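Local coordinates for protein uroporphyrinogen-III synthetase (Pseudomonas syringae pv. tomato, PDB 3RE1) that probably catalyses the cyclisation of the linear tetrapyrrole hydroxymethylbilane to the macrocycle uroporphyrinogen III, a step in porphyrin biosynthesis, at residues L155-L160 / V167-L172; S41-L46 / L209-D214; I244-A249 / L255-D260. One frame throughout, in Å; residues are numbered along the deposited sequence.

Interaction 1: residues L155-L160 / V167-L172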
loop_
_atom_site.group_PDB
_atom_site.type_symbol
_atom_site.label_atom_id
_atom_site.label_comp_id
_atom_site.label_asym_id
_atom_site.label_seq_id
_atom_site.Cartn_x
_atom_site.Cartn_y
_atom_site.Cartn_z
ATOM N N LEU A 155 3.518 13.210 -1.388
ATOM C CA LEU A 155 2.686 14.059 -2.228
ATOM C C LEU A 155 1.630 14.845 -1.457
ATOM O O LEU A 155 1.567 16.087 -1.564
ATOM C CB LEU A 155 2.031 13.257 -3.333
ATOM C CG LEU A 155 1.096 14.085 -4.201
ATOM C CD1 LEU A 155 1.838 15.284 -4.798
ATOM C CD2 LEU A 155 0.506 13.241 -5.280
ATOM N N LEU A 156 0.817 14.130 -0.691
ATOM C CA LEU A 156 -0.244 14.760 0.084
ATOM C C LEU A 156 0.233 15.848 1.044
ATOM O O LEU A 156 -0.280 16.971 1.022
ATOM C CB LEU A 156 -0.997 13.722 0.894
ATOM C CG LEU A 156 -2.383 14.219 1.315
ATOM C CD1 LEU A 156 -3.233 14.514 0.080
ATOM C CD2 LEU A 156 -3.032 13.165 2.198
ATOM N N ALA A 157 1.231 15.510 1.860
ATOM C CA ALA A 157 1.829 16.454 2.771
ATOM C C ALA A 157 2.387 17.677 2.039
ATOM O O ALA A 157 2.202 18.824 2.492
ATOM C CB ALA A 157 2.913 15.754 3.594
ATOM N N GLU A 158 3.047 17.441 0.913
ATOM C CA GLU A 158 3.659 18.535 0.131
ATOM C C GLU A 158 2.594 19.421 -0.481
ATOM O O GLU A 158 2.717 20.659 -0.484
ATOM C CB GLU A 158 4.584 17.977 -0.952
ATOM C CG GLU A 158 5.906 17.398 -0.397
ATOM C CD GLU A 158 6.740 18.453 0.310
ATOM O OE1 GLU A 158 6.896 19.557 -0.253
ATOM O OE2 GLU A 158 7.230 18.203 1.428
ATOM N N GLN A 159 1.515 18.803 -0.934
ATOM C CA GLN A 159 0.382 19.588 -1.455
ATOM C C GLN A 159 -0.251 20.445 -0.321
ATOM O O GLN A 159 -0.505 21.632 -0.486
ATOM C CB GLN A 159 -0.658 18.661 -2.048
ATOM C CG GLN A 159 -0.094 17.814 -3.165
ATOM C CD GLN A 159 -1.096 16.822 -3.706
ATOM O OE1 GLN A 159 -1.443 15.824 -3.039
ATOM N NE2 GLN A 159 -1.584 17.090 -4.921
ATOM N N LEU A 160 -0.465 19.836 0.840
ATOM C CA LEU A 160 -0.984 20.554 1.960
ATOM C C LEU A 160 -0.056 21.730 2.377
ATOM O O LEU A 160 -0.520 22.869 2.505
ATOM C CB LEU A 160 -1.142 19.585 3.115
ATOM C CG LEU A 160 -2.293 18.614 2.962
ATOM C CD1 LEU A 160 -2.289 17.636 4.131
ATOM C CD2 LEU A 160 -3.612 19.395 2.913
ATOM N N VAL A 167 1.651 20.060 8.390
ATOM C CA VAL A 167 1.429 18.632 8.376
ATOM C C VAL A 167 2.500 17.929 9.214
ATOM O O VAL A 167 3.716 18.181 9.052
ATOM C CB VAL A 167 1.516 18.101 6.978
ATOM C CG1 VAL A 167 1.281 16.582 6.985
ATOM C CG2 VAL A 167 0.541 18.831 6.047
ATOM N N ASP A 168 2.044 17.050 10.109
ATOM C CA ASP A 168 2.931 16.224 10.932
ATOM C C ASP A 168 2.589 14.750 10.727
ATOM O O ASP A 168 1.474 14.400 10.296
ATOM C CB ASP A 168 2.768 16.582 12.407
ATOM C CG ASP A 168 3.388 17.923 12.750
ATOM O OD1 ASP A 168 4.553 18.135 12.355
ATOM O OD2 ASP A 168 2.733 18.758 13.412
ATOM N N TYR A 169 3.530 13.877 11.043
ATOM C CA TYR A 169 3.314 12.460 10.825
ATOM C C TYR A 169 3.296 11.725 12.122
ATOM O O TYR A 169 3.927 12.133 13.086
ATOM C CB TYR A 169 4.407 11.856 9.949
ATOM C CG TYR A 169 4.364 12.295 8.487
ATOM C CD1 TYR A 169 3.223 12.106 7.695
ATOM C CD2 TYR A 169 5.483 12.885 7.890
ATOM C CE1 TYR A 169 3.209 12.498 6.362
ATOM C CE2 TYR A 169 5.475 13.274 6.560
ATOM C CZ TYR A 169 4.344 13.073 5.804
ATOM O OH TYR A 169 4.376 13.446 4.488
ATOM N N LEU A 170 2.560 10.622 12.136
ATOM C CA LEU A 170 2.484 9.752 13.292
ATOM C C LEU A 170 2.674 8.350 12.742
ATOM O O LEU A 170 1.713 7.698 12.341
ATOM C CB LEU A 170 1.119 9.894 13.952
ATOM C CG LEU A 170 0.875 9.000 15.167
ATOM C CD1 LEU A 170 1.636 9.482 16.382
ATOM C CD2 LEU A 170 -0.595 8.929 15.435
ATOM N N PRO A 171 3.923 7.891 12.661
ATOM C CA PRO A 171 4.205 6.555 12.141
ATOM C C PRO A 171 3.704 5.460 13.105
ATOM O O PRO A 171 4.216 5.288 14.206
ATOM C CB PRO A 171 5.720 6.566 12.012
ATOM C CG PRO A 171 6.149 7.449 13.165
ATOM C CD PRO A 171 5.160 8.571 13.094
ATOM N N LEU A 172 2.698 4.723 12.681
ATOM C CA LEU A 172 2.130 3.650 13.501
ATOM C C LEU A 172 2.716 2.248 13.273
ATOM O O LEU A 172 2.381 1.303 13.981
ATOM C CB LEU A 172 0.635 3.604 13.252
ATOM C CG LEU A 172 -0.032 4.912 13.633
ATOM C CD1 LEU A 172 -1.483 4.930 13.145
ATOM C CD2 LEU A 172 0.048 5.093 15.134
HETATM O O HOH W 1 2.012 13.112 2.002
#

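Interaction 2: residues S41-L46 / L209-D214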
loop_
_atom_site.group_PDB
_atom_site.type_symbol
_atom_site.label_atom_id
_atom_site.label_comp_id
_atom_site.label_asym_id
_atom_site.label_seq_id
_atom_site.Cartn_x
_atom_site.Cartn_y
_atom_site.Cartn_z
ATOM N N SER A 41 1.536 -18.488 -7.054
ATOM C CA SER A 41 2.309 -18.922 -5.916
ATOM C C SER A 41 2.720 -17.670 -5.154
ATOM O O SER A 41 3.140 -16.671 -5.744
ATOM C CB SER A 41 3.539 -19.671 -6.367
ATOM O OG SER A 41 4.409 -19.876 -5.259
ATOM N N SER A 42 2.612 -17.723 -3.837
ATOM C CA SER A 42 2.915 -16.561 -3.068
ATOM C C SER A 42 4.257 -16.626 -2.396
ATOM O O SER A 42 4.572 -17.577 -1.702
ATOM C CB SER A 42 1.808 -16.319 -2.055
ATOM O OG SER A 42 0.591 -16.047 -2.741
ATOM N N LEU A 43 5.045 -15.587 -2.639
ATOM C CA LEU A 43 6.326 -15.366 -1.981
ATOM C C LEU A 43 6.285 -13.939 -1.370
ATOM O O LEU A 43 6.658 -12.968 -2.032
ATOM C CB LEU A 43 7.465 -15.476 -2.996
ATOM C CG LEU A 43 8.838 -15.037 -2.484
ATOM C CD1 LEU A 43 9.351 -16.042 -1.479
ATOM C CD2 LEU A 43 9.805 -14.921 -3.615
ATOM N N PRO A 44 5.832 -13.811 -0.101
ATOM C CA PRO A 44 5.661 -12.524 0.570
ATOM C C PRO A 44 6.952 -11.716 0.682
ATOM O O PRO A 44 7.960 -12.212 1.172
ATOM C CB PRO A 44 5.112 -12.917 1.937
ATOM C CG PRO A 44 5.760 -14.241 2.205
ATOM C CD PRO A 44 5.647 -14.924 0.850
ATOM N N LEU A 45 6.902 -10.466 0.223
ATOM C CA LEU A 45 8.051 -9.586 0.244
ATOM C C LEU A 45 7.895 -8.499 1.291
ATOM O O LEU A 45 8.889 -7.961 1.772
ATOM C CB LEU A 45 8.255 -8.978 -1.140
ATOM C CG LEU A 45 8.477 -9.963 -2.292
ATOM C CD1 LEU A 45 8.796 -9.187 -3.531
ATOM C CD2 LEU A 45 9.617 -10.912 -1.984
ATOM N N LEU A 46 6.648 -8.190 1.645
ATOM C CA LEU A 46 6.342 -7.202 2.680
ATOM C C LEU A 46 5.608 -7.794 3.854
ATOM O O LEU A 46 4.763 -8.663 3.705
ATOM C CB LEU A 46 5.453 -6.091 2.128
ATOM C CG LEU A 46 6.064 -5.100 1.167
ATOM C CD1 LEU A 46 7.362 -4.568 1.757
ATOM C CD2 LEU A 46 6.289 -5.811 -0.148
ATOM N N LEU A 209 13.564 -6.792 -6.970
ATOM C CA LEU A 209 14.798 -6.523 -7.679
ATOM C C LEU A 209 15.982 -6.858 -6.747
ATOM O O LEU A 209 17.113 -7.081 -7.189
ATOM C CB LEU A 209 14.823 -5.052 -8.067
ATOM C CG LEU A 209 16.016 -4.528 -8.852
ATOM C CD1 LEU A 209 16.040 -5.134 -10.237
ATOM C CD2 LEU A 209 15.916 -3.005 -8.937
ATOM N N GLN A 210 15.699 -6.902 -5.454
ATOM C CA GLN A 210 16.694 -7.306 -4.479
ATOM C C GLN A 210 16.861 -8.817 -4.569
ATOM O O GLN A 210 17.861 -9.298 -5.093
ATOM C CB GLN A 210 16.223 -6.925 -3.087
ATOM C CG GLN A 210 17.259 -7.064 -2.009
ATOM C CD GLN A 210 16.678 -6.730 -0.636
ATOM O OE1 GLN A 210 16.053 -5.677 -0.435
ATOM N NE2 GLN A 210 16.874 -7.631 0.317
ATOM N N LEU A 211 15.863 -9.548 -4.067
ATOM C CA LEU A 211 15.858 -11.006 -4.082
ATOM C C LEU A 211 16.185 -11.535 -5.455
ATOM O O LEU A 211 16.766 -12.613 -5.601
ATOM C CB LEU A 211 14.486 -11.539 -3.665
ATOM C CG LEU A 211 14.098 -11.334 -2.202
ATOM C CD1 LEU A 211 12.826 -12.109 -1.942
ATOM C CD2 LEU A 211 15.213 -11.794 -1.264
ATOM N N ALA A 212 15.810 -10.775 -6.476
ATOM C CA ALA A 212 16.063 -11.210 -7.823
ATOM C C ALA A 212 17.572 -11.356 -7.905
ATOM O O ALA A 212 18.078 -12.303 -8.494
ATOM C CB ALA A 212 15.550 -10.190 -8.819
ATOM N N GLY A 213 18.285 -10.431 -7.275
ATOM C CA GLY A 213 19.734 -10.442 -7.334
ATOM C C GLY A 213 20.195 -10.430 -8.774
ATOM O O GLY A 213 19.507 -9.906 -9.662
ATOM N N ASP A 214 21.353 -11.039 -9.011
ATOM C CA ASP A 214 21.921 -11.158 -10.357
ATOM C C ASP A 214 21.049 -11.928 -11.364
ATOM O O ASP A 214 21.403 -12.043 -12.544
ATOM C CB ASP A 214 23.302 -11.801 -10.267
ATOM C CG ASP A 214 24.147 -11.197 -9.162
ATOM O OD1 ASP A 214 24.511 -10.005 -9.257
ATOM O OD2 ASP A 214 24.438 -11.917 -8.188
#

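Interaction 3: residues I244-A249 / L255-D260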
loop_
_atom_site.group_PDB
_atom_site.type_symbol
_atom_site.label_atom_id
_atom_site.label_comp_id
_atom_site.label_asym_id
_atom_site.label_seq_id
_atom_site.Cartn_x
_atom_site.Cartn_y
_atom_site.Cartn_z
ATOM N N ILE A 244 3.190 -3.766 -16.879
ATOM C CA ILE A 244 1.753 -3.694 -17.040
ATOM C C ILE A 244 1.163 -2.910 -15.903
ATOM O O ILE A 244 1.186 -3.347 -14.756
ATOM C CB ILE A 244 1.111 -5.125 -17.104
ATOM C CG1 ILE A 244 1.678 -5.893 -18.321
ATOM C CG2 ILE A 244 -0.428 -5.023 -17.132
ATOM C CD1 ILE A 244 3.058 -6.468 -18.108
ATOM N N ASP A 245 0.633 -1.745 -16.242
ATOM C CA ASP A 245 0.058 -0.834 -15.262
ATOM C C ASP A 245 -1.404 -1.236 -14.970
ATOM O O ASP A 245 -2.216 -1.291 -15.885
ATOM C CB ASP A 245 0.149 0.606 -15.807
ATOM C CG ASP A 245 -0.206 1.681 -14.757
ATOM O OD1 ASP A 245 -1.163 1.486 -13.940
ATOM O OD2 ASP A 245 0.482 2.743 -14.772
ATOM N N CYS A 246 -1.712 -1.539 -13.708
ATOM C CA CYS A 246 -3.073 -1.851 -13.265
ATOM C C CYS A 246 -3.579 -0.618 -12.508
ATOM O O CYS A 246 -2.786 0.106 -11.882
ATOM C CB CYS A 246 -3.065 -3.045 -12.302
ATOM S SG CYS A 246 -2.009 -4.462 -12.773
ATOM N N ARG A 247 -4.876 -0.351 -12.545
ATOM C CA ARG A 247 -5.384 0.778 -11.767
ATOM C C ARG A 247 -5.564 0.370 -10.291
ATOM O O ARG A 247 -6.671 0.034 -9.853
ATOM C CB ARG A 247 -6.682 1.279 -12.350
ATOM N N GLY A 248 -4.471 0.371 -9.532
ATOM C CA GLY A 248 -4.548 0.031 -8.124
ATOM C C GLY A 248 -4.201 -1.421 -7.874
ATOM O O GLY A 248 -3.973 -2.186 -8.818
ATOM N N ALA A 249 -4.173 -1.797 -6.592
ATOM C CA ALA A 249 -3.740 -3.132 -6.179
ATOM C C ALA A 249 -4.885 -4.081 -5.752
ATOM O O ALA A 249 -4.637 -5.099 -5.088
ATOM C CB ALA A 249 -2.696 -3.008 -5.062
ATOM N N LEU A 255 -7.336 -8.631 -12.556
ATOM C CA LEU A 255 -8.017 -9.480 -13.516
ATOM C C LEU A 255 -8.260 -8.659 -14.777
ATOM O O LEU A 255 -8.039 -9.148 -15.894
ATOM C CB LEU A 255 -9.337 -9.988 -12.944
ATOM C CG LEU A 255 -9.228 -10.600 -11.543
ATOM C CD1 LEU A 255 -10.595 -10.924 -11.020
ATOM C CD2 LEU A 255 -8.359 -11.837 -11.570
ATOM N N ALA A 256 -8.685 -7.406 -14.602
ATOM C CA ALA A 256 -8.930 -6.531 -15.730
ATOM C C ALA A 256 -7.667 -6.375 -16.558
ATOM O O ALA A 256 -7.736 -6.217 -17.792
ATOM C CB ALA A 256 -9.422 -5.183 -15.261
ATOM N N ALA A 257 -6.513 -6.433 -15.892
ATOM C CA ALA A 257 -5.241 -6.268 -16.593
ATOM C C ALA A 257 -4.832 -7.536 -17.323
ATOM O O ALA A 257 -4.317 -7.474 -18.446
ATOM C CB ALA A 257 -4.146 -5.831 -15.641
ATOM N N LEU A 258 -5.050 -8.682 -16.686
ATOM C CA LEU A 258 -4.768 -9.969 -17.318
ATOM C C LEU A 258 -5.610 -10.113 -18.586
ATOM O O LEU A 258 -5.078 -10.337 -19.666
ATOM C CB LEU A 258 -5.069 -11.105 -16.342
ATOM C CG LEU A 258 -4.169 -11.147 -15.108
ATOM C CD1 LEU A 258 -4.816 -11.897 -13.943
ATOM C CD2 LEU A 258 -2.866 -11.792 -15.496
ATOM N N ARG A 259 -6.926 -9.953 -18.454
ATOM C CA ARG A 259 -7.837 -10.035 -19.610
ATOM C C ARG A 259 -7.400 -9.094 -20.715
ATOM O O ARG A 259 -7.622 -9.360 -21.891
ATOM C CB ARG A 259 -9.268 -9.646 -19.239
ATOM C CG ARG A 259 -9.875 -10.340 -18.042
ATOM C CD ARG A 259 -11.297 -9.793 -17.820
ATOM N NE ARG A 259 -11.300 -8.329 -17.634
ATOM C CZ ARG A 259 -12.392 -7.566 -17.551
ATOM N NH1 ARG A 259 -13.613 -8.113 -17.644
ATOM N NH2 ARG A 259 -12.257 -6.246 -17.377
ATOM N N ASP A 260 -6.795 -7.980 -20.319
ATOM C CA ASP A 260 -6.358 -6.947 -21.249
ATOM C C ASP A 260 -5.042 -7.323 -21.941
ATOM O O ASP A 260 -4.710 -6.782 -23.006
ATOM C CB ASP A 260 -6.214 -5.615 -20.495
ATOM C CG ASP A 260 -6.815 -4.443 -21.252
ATOM O OD1 ASP A 260 -8.014 -4.509 -21.624
ATOM O OD2 ASP A 260 -6.087 -3.446 -21.468
#

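Interaction 1: residues L155-L160 / V167-L172
Val167, near the start of strand 166-176, sends both of its methyl groups toward the helix 155-160. CG2 meets Leu160, lying 3.5 Å from Leu160 CB and almost as close to its CD1, and the two side chains cross at about a right angle. CG1, anti to the backbone N (chi1 180°), is carried to Ala157 instead, where CG1 of Val167 stands 3.9 Å from CB of Ala157. One valine thus spans a turn of the helix, and the backbones also come nearest here, CA of Val167 to CA of Ala157 6.0 Å. Asp168 turns to the far side of the strand and pairs with Arg143. Tyr169 comes back to the helix with the end of its ring: CZ of Tyr169 lies 3.8 Å from CB of Ala157, which approaches the ring obliquely. The hydroxyl is modelled too close to that methyl, so the fine fit is uncertain. OH of Tyr169 is hydrogen-bonded to Glu154 OE1. A water links weakly to the same OH, but it sits only 2.5 Å from the backbone N of Ala157, too short to trust, so its place is doubtful.

Helix and strand run nearly antiparallel, at 154° with axes 9.1 Å apart, as the second half of a beta-alpha-beta unit whose first strand is 143-148. That strand pairs in parallel with 166-176, and its Val144 touches both Leu160 and Val167, so the helix packs on both strands of the unit. Further along, Leu170 packs on helix 54-62 and Leu172 on helix 75-88.

Interaction 2: residues S41-L46 / L209-D214
Leu45 and Leu211 mark the closest approach of the two backbones, yet their CA atoms are still 9.0 Å from each other, so side chains alone bridge the segments. The segment 41-46 leaves its strand after Ser42 and continues as a loop, while 209-214 makes a short, weakly bonded helical turn, which the chain leaves at Gly213 with a positive phi (55°). No hydrogen bond crosses the gap.

Leu211 does the reaching from the helical side. Its CD1 methyl lies 3.4 Å from CD2 of Leu45, and the two side chains slide past each other in opposite directions. With CG anti to the carbonyl carbon (chi1 -59°), the CD2 branch of Leu45 reaches Leu211 although its CB does not point there. Leu43, two residues earlier, points at the helical turn and adds a looser touch, its CD2 4.5 Å from CD1 of Leu211. One methyl therefore serves both leucines of the loop.

Around this apolar patch, strand 39-42 forms the outer edge of the five-stranded parallel sheet, and its neighbour 16-19 supplies Leu18, which touches Leu43. Leu43 also meets His180 and Leu185, while on the helical side Leu209 and Ala212 pack against helix 216-219.

Interaction 3: residues I244-A249 / L255-D260
Ala257 presents its CB to the sulfur of Cys246, 3.8 Å from SG, and to the branch methyl of Ile244, with CG2 of Ile244 4.1 Å from the same CB. The small side chain lets the helix come close: the CA atoms of Cys246 and Ala257 are 5.9 Å apart. CG2 of Ile244 lies anti to its backbone N, whereas CG1 starts beside that nitrogen (chi1 -61°) and carries the delta methyl away from the helix, so the branch methyl alone makes this touch. SG of Cys246 comes to the alanine from the loop just past the strand. No hydrogen bond joins the segments.

Strand 243-245 and helix 251-260 are the last strand and the last helix of the chain, and they belong to the alpha/beta layers built on the parallel sheet, where the strand is outermost. The loop between them passes through an inverse gamma turn centred on Arg247, with a weak bond from Gly248 N to Cys246 O. Beside the contact, Phe225 of strand 224-226 touches Ile244, Cys246 and Ala257, and also Leu258 on the next position of the helix.

From the N terminus, the segment 41-46 comes first, at the end of an edge strand of the five-stranded parallel sheet, and it finds its partner only at 209-214, 163 residues on. The two sheets belong to the two alpha/beta domains of the uroporphyrinogen-III synthase fold, and this long loop leaves one domain, passes through the other and returns. Nested inside it, interaction 1 closes a short loop between a strand of the second, mixed sheet and the helix that packs on it. Interaction 3 follows in series, again a local loop, at the opposite edge of the first sheet. The centres of interactions 2 and 3 are 20 Å apart; that of interaction 1 lies 29 Å from each. None touches another.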